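Local coordinates for putative lipase (Bacteroides thetaiotaomicron VPI-5482, PDB 3BZW), which probably hydrolyses ester bonds in lipids such as lysophospholipids, as a member of the GDSL-like lipase/acylhydrolase family of SGNH hydrolases, at residues Q70-P75 with R146-I151; A78-K82 with L154-F158; V164-P168 with V199-A205. All blocks are in the same frame, centred on the assembly; numbering follows the deposited sequence.

Contact 1 (Q70-P75 with R146-I151)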
loop_
_atom_site.group_PDB
_atom_site.type_symbol
_atom_site.label_atom_id
_atom_site.label_comp_id
_atom_site.label_asym_id
_atom_site.label_seq_id
_atom_site.Cartn_x
_atom_site.Cartn_y
_atom_site.Cartn_z
ATOM N N GLN A 70 -33.303 -10.017 17.941
ATOM C CA GLN A 70 -32.152 -9.238 17.496
ATOM C C GLN A 70 -31.492 -8.534 18.679
ATOM O O GLN A 70 -31.956 -8.649 19.814
ATOM C CB GLN A 70 -32.617 -8.214 16.461
ATOM C CG GLN A 70 -33.225 -8.852 15.214
ATOM C CD GLN A 70 -34.120 -7.899 14.448
ATOM O OE1 GLN A 70 -33.791 -6.729 14.273
ATOM N NE2 GLN A 70 -35.257 -8.401 13.978
ATOM N N TRP A 71 -30.414 -7.799 18.418
ATOM C CA TRP A 71 -29.717 -7.105 19.493
ATOM C C TRP A 71 -30.579 -6.108 20.260
ATOM O O TRP A 71 -30.207 -5.691 21.359
ATOM C CB TRP A 71 -28.457 -6.396 18.966
ATOM C CG TRP A 71 -27.189 -7.116 19.336
ATOM C CD1 TRP A 71 -26.569 -8.113 18.631
ATOM C CD2 TRP A 71 -26.422 -6.936 20.533
ATOM N NE1 TRP A 71 -25.463 -8.564 19.317
ATOM C CE2 TRP A 71 -25.351 -7.859 20.488
ATOM C CE3 TRP A 71 -26.537 -6.085 21.643
ATOM C CZ2 TRP A 71 -24.400 -7.954 21.510
ATOM C CZ3 TRP A 71 -25.593 -6.179 22.661
ATOM C CH2 TRP A 71 -24.538 -7.108 22.587
ATOM N N ASP A 72 -31.732 -5.732 19.711
ATOM C CA ASP A 72 -32.596 -4.782 20.411
ATOM C C ASP A 72 -33.334 -5.457 21.565
ATOM O O ASP A 72 -33.940 -4.787 22.404
ATOM C CB ASP A 72 -33.603 -4.137 19.442
ATOM C CG ASP A 72 -34.558 -5.145 18.819
ATOM O OD1 ASP A 72 -34.187 -6.329 18.679
ATOM O OD2 ASP A 72 -35.680 -4.741 18.447
ATOM N N ASP A 73 -33.255 -6.783 21.617
ATOM C CA ASP A 73 -33.926 -7.555 22.658
ATOM C C ASP A 73 -32.995 -7.925 23.817
ATOM O O ASP A 73 -33.422 -8.563 24.779
ATOM C CB ASP A 73 -34.531 -8.827 22.042
ATOM C CG ASP A 73 -35.581 -9.477 22.935
ATOM O OD1 ASP A 73 -36.496 -8.759 23.402
ATOM O OD2 ASP A 73 -35.499 -10.706 23.159
ATOM N N VAL A 74 -31.731 -7.516 23.736
ATOM C CA VAL A 74 -30.767 -7.831 24.789
ATOM C C VAL A 74 -31.150 -7.250 26.155
ATOM O O VAL A 74 -31.055 -7.938 27.168
ATOM C CB VAL A 74 -29.341 -7.377 24.394
ATOM C CG1 VAL A 74 -28.392 -7.482 25.592
ATOM C CG2 VAL A 74 -28.830 -8.257 23.252
ATOM N N PRO A 75 -31.576 -5.975 26.205
ATOM C CA PRO A 75 -31.959 -5.396 27.496
ATOM C C PRO A 75 -33.112 -6.163 28.154
ATOM O O PRO A 75 -33.081 -6.431 29.355
ATOM C CB PRO A 75 -32.351 -3.965 27.127
ATOM C CG PRO A 75 -31.402 -3.656 26.007
ATOM C CD PRO A 75 -31.477 -4.924 25.173
ATOM N N ARG A 146 -27.850 -0.368 18.996
ATOM C CA ARG A 146 -28.398 -1.453 19.804
ATOM C C ARG A 146 -27.330 -2.068 20.700
ATOM O O ARG A 146 -27.610 -2.472 21.830
ATOM C CB ARG A 146 -28.994 -2.535 18.899
ATOM C CG ARG A 146 -30.213 -2.075 18.123
ATOM C CD ARG A 146 -30.735 -3.179 17.217
ATOM N NE ARG A 146 -31.975 -2.785 16.555
ATOM C CZ ARG A 146 -32.753 -3.620 15.877
ATOM N NH1 ARG A 146 -32.416 -4.899 15.773
ATOM N NH2 ARG A 146 -33.868 -3.180 15.308
ATOM N N ILE A 147 -26.104 -2.151 20.192
ATOM C CA ILE A 147 -25.015 -2.710 20.979
ATOM C C ILE A 147 -24.691 -1.751 22.126
ATOM O O ILE A 147 -24.437 -2.185 23.252
ATOM C CB ILE A 147 -23.760 -2.957 20.104
ATOM C CG1 ILE A 147 -24.047 -4.090 19.111
ATOM C CG2 ILE A 147 -22.570 -3.329 20.980
ATOM C CD1 ILE A 147 -22.936 -4.336 18.096
ATOM N N ASN A 148 -24.710 -0.450 21.844
ATOM C CA ASN A 148 -24.435 0.542 22.881
ATOM C C ASN A 148 -25.466 0.413 24.001
ATOM O O ASN A 148 -25.115 0.385 25.181
ATOM C CB ASN A 148 -24.485 1.966 22.313
ATOM C CG ASN A 148 -23.277 2.301 21.457
ATOM O OD1 ASN A 148 -22.218 1.682 21.576
ATOM N ND2 ASN A 148 -23.426 3.307 20.602
ATOM N N ILE A 149 -26.740 0.342 23.621
ATOM C CA ILE A 149 -27.827 0.209 24.591
ATOM C C ILE A 149 -27.720 -1.122 25.343
ATOM O O ILE A 149 -27.864 -1.173 26.570
ATOM C CB ILE A 149 -29.209 0.258 23.894
ATOM C CG1 ILE A 149 -29.457 1.654 23.320
ATOM C CG2 ILE A 149 -30.303 -0.140 24.882
ATOM C CD1 ILE A 149 -30.684 1.753 22.420
ATOM N N GLY A 150 -27.466 -2.193 24.597
ATOM C CA GLY A 150 -27.359 -3.515 25.194
ATOM C C GLY A 150 -26.233 -3.704 26.195
ATOM O O GLY A 150 -26.448 -4.225 27.291
ATOM N N ILE A 151 -25.023 -3.296 25.827
ATOM C CA ILE A 151 -23.898 -3.443 26.736
ATOM C C ILE A 151 -24.064 -2.526 27.949
ATOM O O ILE A 151 -23.669 -2.880 29.061
ATOM C CB ILE A 151 -22.557 -3.171 26.015
ATOM C CG1 ILE A 151 -22.339 -4.242 24.934
ATOM C CG2 ILE A 151 -21.405 -3.210 27.008
ATOM C CD1 ILE A 151 -21.040 -4.108 24.159
HETATM O O HOH W 1 -35.315 -4.730 13.368
HETATM O O HOH W 2 -30.048 -3.257 22.689
#

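Contact 2 (A78-K82 with L154-F158)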
loop_
_atom_site.group_PDB
_atom_site.type_symbol
_atom_site.label_atom_id
_atom_site.label_comp_id
_atom_site.label_asym_id
_atom_site.label_seq_id
_atom_site.Cartn_x
_atom_site.Cartn_y
_atom_site.Cartn_z
ATOM N N ALA A 78 -31.879 -9.423 29.471
ATOM C CA ALA A 78 -31.018 -9.190 30.628
ATOM C C ALA A 78 -31.874 -8.847 31.843
ATOM O O ALA A 78 -31.600 -9.294 32.956
ATOM C CB ALA A 78 -30.042 -8.053 30.339
ATOM N N GLU A 79 -32.909 -8.047 31.618
ATOM C CA GLU A 79 -33.817 -7.644 32.689
ATOM C C GLU A 79 -34.570 -8.842 33.256
ATOM O O GLU A 79 -34.762 -8.944 34.468
ATOM C CB GLU A 79 -34.817 -6.607 32.170
ATOM C CG GLU A 79 -34.270 -5.191 32.100
ATOM C CD GLU A 79 -35.069 -4.303 31.162
ATOM O OE1 GLU A 79 -36.306 -4.470 31.089
ATOM O OE2 GLU A 79 -34.459 -3.432 30.505
ATOM N N LYS A 80 -34.992 -9.748 32.379
ATOM C CA LYS A 80 -35.726 -10.924 32.822
ATOM C C LYS A 80 -34.793 -11.833 33.614
ATOM O O LYS A 80 -35.193 -12.429 34.615
ATOM C CB LYS A 80 -36.321 -11.672 31.625
ATOM C CG LYS A 80 -37.434 -12.635 32.011
ATOM C CD LYS A 80 -38.087 -13.280 30.799
ATOM C CE LYS A 80 -39.236 -14.181 31.233
ATOM N NZ LYS A 80 -39.816 -14.962 30.106
ATOM N N LEU A 81 -33.548 -11.932 33.166
ATOM C CA LEU A 81 -32.553 -12.747 33.850
ATOM C C LEU A 81 -32.339 -12.199 35.260
ATOM O O LEU A 81 -32.308 -12.955 36.228
ATOM C CB LEU A 81 -31.230 -12.719 33.076
ATOM C CG LEU A 81 -29.992 -13.321 33.742
ATOM C CD1 LEU A 81 -30.185 -14.813 33.957
ATOM C CD2 LEU A 81 -28.774 -13.062 32.863
ATOM N N LYS A 82 -32.197 -10.881 35.368
ATOM C CA LYS A 82 -31.987 -10.227 36.660
ATOM C C LYS A 82 -33.176 -10.500 37.579
ATOM O O LYS A 82 -33.012 -10.883 38.740
ATOM C CB LYS A 82 -31.832 -8.714 36.471
ATOM C CG LYS A 82 -31.461 -7.944 37.744
ATOM C CD LYS A 82 -30.044 -8.278 38.194
ATOM C CE LYS A 82 -29.665 -7.575 39.493
ATOM N NZ LYS A 82 -29.671 -6.096 39.376
ATOM N N LEU A 154 -26.426 -4.309 30.237
ATOM C CA LEU A 154 -25.785 -5.493 30.800
ATOM C C LEU A 154 -24.863 -5.097 31.952
ATOM O O LEU A 154 -24.859 -5.737 33.004
ATOM C CB LEU A 154 -24.982 -6.234 29.722
ATOM C CG LEU A 154 -25.800 -7.100 28.757
ATOM C CD1 LEU A 154 -24.962 -7.478 27.542
ATOM C CD2 LEU A 154 -26.283 -8.346 29.493
ATOM N N LYS A 155 -24.085 -4.036 31.751
ATOM C CA LYS A 155 -23.157 -3.572 32.775
ATOM C C LYS A 155 -23.877 -2.905 33.943
ATOM O O LYS A 155 -23.433 -2.994 35.083
ATOM C CB LYS A 155 -22.122 -2.616 32.164
ATOM C CG LYS A 155 -21.060 -3.327 31.322
ATOM C CD LYS A 155 -20.058 -2.339 30.734
ATOM C CE LYS A 155 -18.961 -3.051 29.960
ATOM N NZ LYS A 155 -18.016 -3.796 30.851
ATOM N N LYS A 156 -24.992 -2.242 33.659
ATOM C CA LYS A 156 -25.769 -1.585 34.709
ATOM C C LYS A 156 -26.432 -2.618 35.622
ATOM O O LYS A 156 -26.483 -2.442 36.840
ATOM C CB LYS A 156 -26.851 -0.690 34.094
ATOM C CG LYS A 156 -26.356 0.661 33.596
ATOM C CD LYS A 156 -27.467 1.404 32.863
ATOM C CE LYS A 156 -27.492 2.880 33.219
ATOM N NZ LYS A 156 -27.849 3.089 34.655
ATOM N N LEU A 157 -26.932 -3.695 35.024
ATOM C CA LEU A 157 -27.610 -4.747 35.776
ATOM C C LEU A 157 -26.668 -5.750 36.439
ATOM O O LEU A 157 -26.947 -6.249 37.533
ATOM C CB LEU A 157 -28.574 -5.501 34.856
ATOM C CG LEU A 157 -29.749 -4.710 34.275
ATOM C CD1 LEU A 157 -30.400 -5.512 33.157
ATOM C CD2 LEU A 157 -30.759 -4.399 35.372
ATOM N N PHE A 158 -25.550 -6.035 35.781
ATOM C CA PHE A 158 -24.586 -7.004 36.292
ATOM C C PHE A 158 -23.167 -6.445 36.257
ATOM O O PHE A 158 -22.276 -7.038 35.650
ATOM C CB PHE A 158 -24.659 -8.271 35.436
ATOM C CG PHE A 158 -26.043 -8.848 35.324
ATOM C CD1 PHE A 158 -26.578 -9.610 36.356
ATOM C CD2 PHE A 158 -26.813 -8.629 34.184
ATOM C CE1 PHE A 158 -27.862 -10.149 36.255
ATOM C CE2 PHE A 158 -28.097 -9.163 34.072
ATOM C CZ PHE A 158 -28.621 -9.923 35.106
#

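Contact 3 (V164-P168 with V199-A205)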
loop_
_atom_site.group_PDB
_atom_site.type_symbol
_atom_site.label_atom_id
_atom_site.label_comp_id
_atom_site.label_asym_id
_atom_site.label_seq_id
_atom_site.Cartn_x
_atom_site.Cartn_y
_atom_site.Cartn_z
ATOM N N VAL A 164 -19.675 -12.021 28.636
ATOM C CA VAL A 164 -18.924 -12.249 27.405
ATOM C C VAL A 164 -19.803 -12.230 26.157
ATOM O O VAL A 164 -20.919 -12.752 26.168
ATOM C CB VAL A 164 -18.203 -13.611 27.477
ATOM C CG1 VAL A 164 -17.188 -13.732 26.345
ATOM C CG2 VAL A 164 -17.537 -13.771 28.837
ATOM N N LEU A 165 -19.291 -11.627 25.085
ATOM C CA LEU A 165 -20.025 -11.558 23.826
ATOM C C LEU A 165 -19.486 -12.598 22.850
ATOM O O LEU A 165 -18.281 -12.828 22.785
ATOM C CB LEU A 165 -19.874 -10.178 23.183
ATOM C CG LEU A 165 -20.223 -8.948 24.019
ATOM C CD1 LEU A 165 -20.119 -7.706 23.145
ATOM C CD2 LEU A 165 -21.627 -9.097 24.585
ATOM N N LEU A 166 -20.385 -13.216 22.091
ATOM C CA LEU A 166 -19.990 -14.205 21.095
ATOM C C LEU A 166 -20.415 -13.672 19.729
ATOM O O LEU A 166 -21.538 -13.192 19.567
ATOM C CB LEU A 166 -20.688 -15.545 21.349
ATOM C CG LEU A 166 -20.549 -16.208 22.722
ATOM C CD1 LEU A 166 -21.273 -17.552 22.702
ATOM C CD2 LEU A 166 -19.088 -16.396 23.069
ATOM N N THR A 167 -19.520 -13.752 18.752
ATOM C CA THR A 167 -19.844 -13.286 17.413
ATOM C C THR A 167 -20.729 -14.310 16.703
ATOM O O THR A 167 -20.638 -15.513 16.955
ATOM C CB THR A 167 -18.574 -13.047 16.557
ATOM O OG1 THR A 167 -17.727 -14.201 16.608
ATOM C CG2 THR A 167 -17.810 -11.827 17.065
ATOM N N PRO A 168 -21.604 -13.838 15.805
ATOM C CA PRO A 168 -22.520 -14.692 15.042
ATOM C C PRO A 168 -21.765 -15.710 14.184
ATOM O O PRO A 168 -20.645 -15.447 13.736
ATOM C CB PRO A 168 -23.296 -13.690 14.189
ATOM C CG PRO A 168 -23.275 -12.433 15.026
ATOM C CD PRO A 168 -21.850 -12.414 15.525
ATOM N N VAL A 199 -20.613 -8.992 12.355
ATOM C CA VAL A 199 -19.649 -9.772 13.115
ATOM C C VAL A 199 -18.592 -8.807 13.668
ATOM O O VAL A 199 -18.267 -8.822 14.858
ATOM C CB VAL A 199 -18.959 -10.821 12.204
ATOM C CG1 VAL A 199 -17.797 -11.472 12.931
ATOM C CG2 VAL A 199 -19.973 -11.874 11.777
ATOM N N GLN A 200 -18.080 -7.948 12.793
ATOM C CA GLN A 200 -17.048 -6.992 13.179
ATOM C C GLN A 200 -17.468 -5.979 14.240
ATOM O O GLN A 200 -16.665 -5.622 15.103
ATOM C CB GLN A 200 -16.516 -6.273 11.940
ATOM C CG GLN A 200 -15.786 -7.199 10.954
ATOM C CD GLN A 200 -14.661 -7.996 11.602
ATOM O OE1 GLN A 200 -13.821 -7.443 12.314
ATOM N NE2 GLN A 200 -14.634 -9.304 11.346
ATOM N N ALA A 201 -18.716 -5.520 14.191
ATOM C CA ALA A 201 -19.198 -4.546 15.171
ATOM C C ALA A 201 -19.111 -5.126 16.582
ATOM O O ALA A 201 -18.793 -4.419 17.540
ATOM C CB ALA A 201 -20.637 -4.148 14.858
ATOM N N ILE A 202 -19.405 -6.414 16.714
ATOM C CA ILE A 202 -19.333 -7.049 18.019
ATOM C C ILE A 202 -17.871 -7.110 18.466
ATOM O O ILE A 202 -17.547 -6.777 19.610
ATOM C CB ILE A 202 -19.951 -8.462 17.983
ATOM C CG1 ILE A 202 -21.463 -8.354 17.745
ATOM C CG2 ILE A 202 -19.689 -9.183 19.300
ATOM C CD1 ILE A 202 -22.153 -9.691 17.512
ATOM N N LYS A 203 -16.982 -7.511 17.563
ATOM C CA LYS A 203 -15.562 -7.590 17.908
ATOM C C LYS A 203 -15.040 -6.228 18.362
ATOM O O LYS A 203 -14.289 -6.133 19.333
ATOM C CB LYS A 203 -14.742 -8.079 16.711
ATOM C CG LYS A 203 -15.113 -9.480 16.246
ATOM C CD LYS A 203 -14.198 -9.983 15.136
ATOM C CE LYS A 203 -12.783 -10.208 15.644
ATOM N NZ LYS A 203 -11.933 -10.884 14.628
ATOM N N GLU A 204 -15.443 -5.178 17.652
ATOM C CA GLU A 204 -15.015 -3.816 17.976
ATOM C C GLU A 204 -15.540 -3.340 19.325
ATOM O O GLU A 204 -14.899 -2.532 20.001
ATOM C CB GLU A 204 -15.479 -2.857 16.884
ATOM C CG GLU A 204 -14.679 -2.974 15.601
ATOM C CD GLU A 204 -15.443 -2.490 14.390
ATOM O OE1 GLU A 204 -16.261 -1.559 14.533
ATOM O OE2 GLU A 204 -15.215 -3.037 13.291
ATOM N N ALA A 205 -16.710 -3.834 19.711
ATOM C CA ALA A 205 -17.310 -3.441 20.983
ATOM C C ALA A 205 -16.426 -3.820 22.170
ATOM O O ALA A 205 -16.512 -3.205 23.232
ATOM C CB ALA A 205 -18.696 -4.072 21.131
#

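Contact 1 (Q70-P75 with R146-I151)
Arg-146 reaches from helix 143-157 across the turn that leads into helix 74-85, touching Trp-71, Asp-72 and Gln-70 in turn from CB to its tip. The contact packs this turn and the N-terminal end of helix 74-85 on helix 143-157, two helices of the SGNH-hydrolase alpha/beta/alpha fold. Arg-146 CB packs on CB of Trp-71 at 3.9 Å. The chain then runs extended from CG to NE, carrying CD past the backbone N and CB of Asp-72. Asp-72 CB sits over one face of the guanidinium, 3.6 Å from NE. The Asp-72 carboxylate stacks on the same group, the two planes only 9° apart; its OD1 is 3.7 Å from NH1, a long salt bridge of charges alone. At the tip NH1 gives a nearly straight bond (171°) to Gln-70 OE1 at 2.7 Å, within the guanidinium plane. A water accepting from NH2 and donating to that same OE1 closes the ring.

Further along, Trp-71 lays its six-membered ring against Ile-147 CG1, a CH-pi contact 4.1 Å from the centroid, with Val-74 CG2 on the opposite face. The indole's edge meets Gly-150 CA. A second water donates to both Trp-71 O and Arg-146 O.

With Asp-100 OD1 in a salt bridge to NH1 and Gln-140 O accepting from NE, the guanidinium is fixed in rotation, and the carboxylates of Asp-72 and Asp-100 probably offset its partly buried charge.

Contact 2 (A78-K82 with L154-F158)
Leu-157 and Phe-158, at the C-terminal end of helix 143-157, meet helix 74-85 through differently directed side chains. Both helices belong to the three-layer alpha/beta/alpha fold of SGNH hydrolases, whose central sheet is parallel, and this contact joins them over strands 91-95 and 162-166.

Leu-157 points at its partner helix and inserts CD1 between Ala-78 and Glu-79: the methyl lies 3.8 Å from Ala-78 CB and also touches Glu-79 CG, the two side chains crossing at a slant. Leu-154, one turn earlier, comes to the same alanine with its CD2 at 3.9 Å from Ala-78 CB, so the small Ala-78 side chain meets a methyl from each leucine.

Phe-158 is the first residue to leave helical geometry, and its CB does not aim directly at helix 74-85. A chi1 of -54° sets CG anti to the carbonyl carbon and carries the ring across to that helix. There the ring edge meets backbone: Ala-78 O lies near the ring plane, 3.7 Å from CE2, and Lys-82 N lies in plane near CZ. Leu-81 CD2 approaches CZ obliquely at 3.9 Å. Ile-92 and Ile-163 of the sheet also touch the phenyl group, placing it between helices and strands.

The Lys-82 chain and the phenyl ring run alongside each other, heading opposite ways. The lysine chain, bent at chi2 (69°) and chi4 (-62°), brings CD to 3.5 Å from CE1 of Phe-158 and then turns toward the end of helix 143-157. Its ammonium is too distant from the phenyl ring for more than a weak cation-pi attraction; Lys-82 NZ instead makes a weak hydrogen bond of 3.3 Å to Leu-157 O.

Contact 3 (V164-P168 with V199-A205)
Ile-202 on helix 195-210 and Thr-167, just past the end of strand 162-166, bury the most surface here, followed by Pro-168. Ile-202 uses both branches. Its CG1 stands anti to the carbonyl carbon (chi1 -67°), sending CD1 end-on against the CD corner of the Pro-168 ring, until CD1 and the proline CD are 3.4 Å apart, closer than carbon atoms usually pack. The other branch, CG2, lies against Leu-165 CB at 4.0 Å and Thr-167 CG2 at 3.9 Å, so one side chain touches Leu-165, Thr-167 and Pro-168.

Such packing of a helix on a strand of a parallel sheet belongs to the alpha/beta/alpha sandwich of the SGNH hydrolases: segments 164-166 and 199-205 run nearly antiparallel, at 161°, with their axes 9.0 Å apart. The same helix also touches Tyr-143 and Ile-151 of helix 143-157.

Thr-167 divides its two branches. CG2 turns to the helix, where it meets Lys-203 CG at 3.7 Å and Val-199 O at 3.8 Å, while CB rests on Val-199 CG1. OG1 is hydrogen-bonded to Asp-215 OD1 and to the backbone N of Asn-217, so the buried hydroxyl is satisfied. Asp-215 also takes a salt bridge from Lys-203 NZ. Pro-168, beyond the strand, also meets the first turn of the segment, with CD 4.2 Å from Val-199 CG2, and its carbonyl oxygen accepts a bond from Asn-217 ND2.

Overall arrangement
Contacts 1 and 2 join the same two helices, 74-85 and 143-157, at successive levels, with centres about 11 Å apart; Val-74 CG1 meets Leu-154 CD1 where they adjoin. Their segments alternate along the chain. Contact 3 comes later, its strand 162-166 following helix 143-157, and its centre lies about 12 Å from that of contact 1 and about 19 Å from that of contact 2. Contacts 1 and 3 touch: Ile-151 packs on Ala-205 and Leu-165, and Trp-71 on Ile-202. Helices 74-85, 143-157 and 195-210 are thus linked to one another and, through strand 162-166, to the parallel sheet of one SGNH hydrolase domain.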